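Local coordinates for protein african horse sickness virus (serotype 4) VP7 (African horsesickness virus, PDB 1AHS) that forms, as a homotrimer, the surface of the viral core and binds the structural protein VP3, this chain being its top domain, at residues S30-V35 / Q119-W124; C36-A41 / A113-L118. One frame throughout, in Å; residues are numbered along the deposited sequence.

Contact 1 of 2, residues S30-V35 / Q119-W124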
# COMPACT_ATOMS: atom_id res chain seq x y z
N SER B 30 -0.41 9.40 -1.33
CA SER B 30 0.07 10.56 -2.09
C SER B 30 0.47 10.36 -3.51
O SER B 30 0.45 11.33 -4.27
CB SER B 30 1.30 11.14 -1.44
OG SER B 30 0.88 11.68 -0.24
N ASN B 31 0.96 9.17 -3.86
CA ASN B 31 1.42 8.93 -5.21
C ASN B 31 0.76 7.83 -6.03
O ASN B 31 1.03 7.70 -7.23
CB ASN B 31 2.94 8.74 -5.17
CG ASN B 31 3.67 10.05 -4.98
OD1 ASN B 31 3.54 10.67 -3.93
ND2 ASN B 31 4.42 10.50 -6.00
N ILE B 32 -0.23 7.16 -5.45
CA ILE B 32 -0.87 6.06 -6.11
C ILE B 32 -2.39 6.17 -6.14
O ILE B 32 -3.03 6.48 -5.13
CB ILE B 32 -0.43 4.75 -5.41
CG1 ILE B 32 1.09 4.68 -5.40
CG2 ILE B 32 -0.95 3.54 -6.12
CD1 ILE B 32 1.60 3.38 -4.89
N ALA B 33 -2.95 5.86 -7.29
CA ALA B 33 -4.39 5.88 -7.47
C ALA B 33 -4.69 4.55 -8.17
O ALA B 33 -3.81 3.98 -8.81
CB ALA B 33 -4.76 7.06 -8.35
N GLU B 34 -5.91 4.04 -8.06
CA GLU B 34 -6.25 2.79 -8.72
C GLU B 34 -7.63 2.92 -9.34
O GLU B 34 -8.48 3.59 -8.77
CB GLU B 34 -6.34 1.65 -7.69
CG GLU B 34 -5.01 1.19 -7.09
CD GLU B 34 -5.14 0.02 -6.11
OE1 GLU B 34 -6.27 -0.43 -5.77
OE2 GLU B 34 -4.08 -0.45 -5.64
N VAL B 35 -7.87 2.32 -10.49
CA VAL B 35 -9.22 2.39 -11.05
C VAL B 35 -9.74 0.96 -11.21
O VAL B 35 -9.04 0.07 -11.71
CB VAL B 35 -9.30 3.32 -12.32
CG1 VAL B 35 -8.00 3.39 -13.01
CG2 VAL B 35 -10.38 2.90 -13.26
N GLN B 119 -3.38 0.23 -11.42
CA GLN B 119 -2.70 1.11 -10.50
C GLN B 119 -1.87 2.13 -11.27
O GLN B 119 -1.23 1.75 -12.23
CB GLN B 119 -1.77 0.26 -9.63
CG GLN B 119 -0.85 1.07 -8.79
CD GLN B 119 0.12 0.26 -7.98
OE1 GLN B 119 -0.27 -0.37 -6.98
NE2 GLN B 119 1.42 0.31 -8.34
N PHE B 120 -1.87 3.40 -10.83
CA PHE B 120 -1.07 4.47 -11.47
C PHE B 120 -0.19 4.98 -10.38
O PHE B 120 -0.68 5.36 -9.36
CB PHE B 120 -1.94 5.64 -11.92
CG PHE B 120 -2.83 5.30 -13.06
CD1 PHE B 120 -2.38 5.42 -14.34
CD2 PHE B 120 -4.09 4.76 -12.83
CE1 PHE B 120 -3.19 4.99 -15.40
CE2 PHE B 120 -4.90 4.33 -13.88
CZ PHE B 120 -4.45 4.44 -15.16
N GLU B 121 1.11 5.01 -10.57
CA GLU B 121 1.95 5.50 -9.52
C GLU B 121 2.69 6.69 -10.05
O GLU B 121 3.39 6.56 -11.04
CB GLU B 121 2.97 4.42 -9.13
CG GLU B 121 4.01 4.91 -8.13
CD GLU B 121 4.97 3.83 -7.72
OE1 GLU B 121 4.78 2.67 -8.15
OE2 GLU B 121 5.91 4.14 -6.96
N VAL B 122 2.53 7.84 -9.44
CA VAL B 122 3.23 9.02 -9.89
C VAL B 122 4.65 9.00 -9.39
O VAL B 122 4.92 8.85 -8.21
CB VAL B 122 2.52 10.22 -9.40
CG1 VAL B 122 3.27 11.45 -9.76
CG2 VAL B 122 1.16 10.24 -10.00
N LEU B 123 5.59 9.22 -10.29
CA LEU B 123 6.99 9.11 -9.95
C LEU B 123 7.76 10.33 -9.45
O LEU B 123 8.24 10.35 -8.33
CB LEU B 123 7.74 8.40 -11.08
CG LEU B 123 7.33 6.93 -11.29
CD1 LEU B 123 8.17 6.30 -12.34
CD2 LEU B 123 7.54 6.14 -10.01
N TRP B 124 8.01 11.29 -10.29
CA TRP B 124 8.71 12.48 -9.78
C TRP B 124 7.72 13.49 -10.31
O TRP B 124 6.87 13.15 -11.18
CB TRP B 124 10.13 12.65 -10.38
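Asn31 and Val122 close one end of this antiparallel pairing with two bonds. Val122 N donates to Asn31 O at 2.7 Å, and Asn31 ND2 returns to Val122 O at 2.8 Å. The side-chain bond is straight (169° at the hydrogen), yet it reaches the carbonyl from above its plane, 44° out. With CG beside the backbone N (chi1 -75°), the amide swings across to the other strand. Further along, Ala33 and Phe120 form the hydrogen-bonded pair, 2.9 Å from Phe120 N to Ala33 O.

Packing is tight where Val35 CG1 meets the Phe120 ring at its edge, in plane, 3.4 Å from CE2. The other face has ordinary close packing: Ile32 CG2 lies 3.6 Å from Gln119 CG, and Ile32 CG1 runs alongside Glu121 CG. The partly exposed Leu123 is loose with respect to 30-35, its nearest side-chain atom, CB, 6.4 Å from Asn31 ND2, but packs on Ser30 of the second subunit.

Helix 46-49 covers the Ala33 and Phe120 face through Leu48 and Leu49. Strand 59-65 flanks 119-122, with Arg64 in a salt bridge to Glu121 OE1; Ser30 N of the second subunit bonds the same oxygen. Strand 23-27 lies beyond 32-35.

Contact 2 of 2, residues C36-A41 / A113-L118; sequences CMDAGA and ARRSIL
Met37, Cys36 and Ala39 have the most surface buried here. Cys36 and Met37 form the last pairs of an antiparallel beta pairing in the five-stranded sheet of the VP7 top domain, and Ala39, two residues on, lies in the turn after it. Met37 and Ser116 are a hydrogen-bonded pair: Met37 N to Ser116 O is 2.7 Å and Ser116 N to Met37 O is 2.9 Å. Two such bonds fix the register at the end of the pairing of 32-37 with 116-122.

The side chain of Met37 shares a face with Ser116. Its chain is bent at chi3 (81°), and the thioether sulfur SD lies 4.2 Å from Leu118 CD2, an apolar touch. Val108 and Asn110 of strand 106-110, which belongs to the second sheet, also pack on Met37, so this face packs against the second sheet. Ser116 OG is held by Ala80 N and Asn110 OD1.

Cys36 projects from the other face, paired with Ile117 without backbone bonds between them. Its SG, placed beside its own backbone N (chi1 -73°), comes equally close to Ile117 CG1 and CD1, 4.0 Å from each.

Ala39 lies beyond the strand, in a type II turn from Asp38 to Ala41. There the contact is carried by a methyl group: Ala39 CB rests on the backbone of Ala113, 3.7 Å from its C. Arg115 is drawn to an aromatic partner, Tyr16, in a cation-pi contact, while its aliphatic CG passes 3.8 Å from Asp38 OD1. That same oxygen accepts a bond from Ala39 N at 2.9 Å, meeting it on the anti side, 17° out of the carboxylate plane.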
# COMPACT_ATOMS: atom_id res chain seq x y z
N CYS B 36 -10.86 0.69 -10.56
CA CYS B 36 -11.49 -0.60 -10.57
C CYS B 36 -12.30 -0.65 -11.82
O CYS B 36 -13.07 0.26 -12.06
CB CYS B 36 -12.41 -0.75 -9.36
SG CYS B 36 -11.55 -0.95 -7.78
N MET B 37 -12.19 -1.71 -12.61
CA MET B 37 -12.94 -1.78 -13.87
C MET B 37 -13.69 -3.06 -14.11
O MET B 37 -13.11 -4.14 -14.05
CB MET B 37 -11.99 -1.58 -15.04
CG MET B 37 -11.22 -0.30 -15.01
SD MET B 37 -10.31 -0.13 -16.45
CE MET B 37 -11.69 0.49 -17.47
N ASP B 38 -14.96 -2.95 -14.41
CA ASP B 38 -15.76 -4.11 -14.74
C ASP B 38 -15.27 -4.68 -16.07
O ASP B 38 -14.40 -4.12 -16.75
CB ASP B 38 -17.20 -3.73 -14.92
CG ASP B 38 -18.15 -4.74 -14.35
OD1 ASP B 38 -17.86 -5.98 -14.36
OD2 ASP B 38 -19.19 -4.27 -13.85
N ALA B 39 -15.84 -5.82 -16.44
CA ALA B 39 -15.50 -6.51 -17.67
C ALA B 39 -15.96 -5.72 -18.90
O ALA B 39 -17.08 -5.19 -18.94
CB ALA B 39 -16.15 -7.87 -17.67
N GLY B 40 -15.09 -5.64 -19.90
CA GLY B 40 -15.41 -4.93 -21.13
C GLY B 40 -15.61 -3.43 -20.97
O GLY B 40 -16.25 -2.79 -21.85
N ALA B 41 -15.02 -2.87 -19.90
CA ALA B 41 -15.16 -1.45 -19.62
C ALA B 41 -14.06 -0.54 -20.13
O ALA B 41 -12.91 -0.95 -20.33
CB ALA B 41 -15.39 -1.23 -18.13
N ALA B 113 -12.66 -10.37 -20.23
CA ALA B 113 -13.92 -10.89 -19.67
C ALA B 113 -14.10 -10.97 -18.15
O ALA B 113 -15.05 -11.60 -17.70
CB ALA B 113 -14.27 -12.24 -20.31
N ARG B 114 -13.18 -10.43 -17.37
CA ARG B 114 -13.33 -10.46 -15.94
C ARG B 114 -12.94 -9.08 -15.42
O ARG B 114 -12.47 -8.26 -16.19
CB ARG B 114 -12.51 -11.59 -15.33
CG ARG B 114 -11.07 -11.62 -15.69
CD ARG B 114 -10.33 -12.76 -14.96
NE ARG B 114 -9.77 -13.77 -15.88
CZ ARG B 114 -8.47 -13.96 -16.13
NH1 ARG B 114 -7.54 -13.22 -15.55
NH2 ARG B 114 -8.09 -14.89 -17.01
N ARG B 115 -13.22 -8.80 -14.15
CA ARG B 115 -12.89 -7.51 -13.57
C ARG B 115 -11.40 -7.30 -13.47
O ARG B 115 -10.63 -8.26 -13.45
CB ARG B 115 -13.53 -7.41 -12.20
CG ARG B 115 -15.03 -7.34 -12.30
CD ARG B 115 -15.65 -7.56 -10.95
NE ARG B 115 -15.61 -8.95 -10.51
CZ ARG B 115 -16.19 -9.39 -9.39
NH1 ARG B 115 -16.84 -8.55 -8.59
NH2 ARG B 115 -16.18 -10.69 -9.10
N SER B 116 -10.98 -6.03 -13.44
CA SER B 116 -9.56 -5.72 -13.32
C SER B 116 -9.35 -4.46 -12.48
O SER B 116 -10.28 -3.67 -12.35
CB SER B 116 -8.96 -5.48 -14.71
OG SER B 116 -9.03 -6.65 -15.52
N ILE B 117 -8.17 -4.30 -11.87
CA ILE B 117 -7.88 -3.07 -11.14
C ILE B 117 -6.56 -2.59 -11.71
O ILE B 117 -5.65 -3.39 -11.88
CB ILE B 117 -7.68 -3.26 -9.63
CG1 ILE B 117 -8.96 -3.71 -8.95
CG2 ILE B 117 -7.38 -1.93 -8.98
CD1 ILE B 117 -8.77 -3.83 -7.48
N LEU B 118 -6.47 -1.31 -12.09
CA LEU B 118 -5.22 -0.74 -12.61
C LEU B 118 -4.70 0.25 -11.60
O LEU B 118 -5.47 1.06 -11.04
CB LEU B 118 -5.45 0.02 -13.91
CG LEU B 118 -5.50 -0.69 -15.26
CD1 LEU B 118 -6.32 -1.95 -15.23
CD2 LEU B 118 -6.11 0.27 -16.23

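In the fold
Both contacts join strands 32-37 and 116-122, and they run into each other: Val35 N and Leu118 O, 2.8 Å apart, probably form the hydrogen bond that carries the pairing from one to the other. Their centres are about 18 Å apart, on opposite sides of the chain's centre. Contact 1 is the buried one and also forms part of the interface between subunits of the trimer, where neighbouring subunits meet Ile32, Gln119, Glu121, Leu123 and Ser30. Contact 2 touches no other chain and is only partly buried, changing from sheet to turn. Contact 1 buries carboxylates, with Ser13 and Gly14 binding Glu34; contact 2 combines sulfur and aliphatic packing with exposed arginine at its outer end.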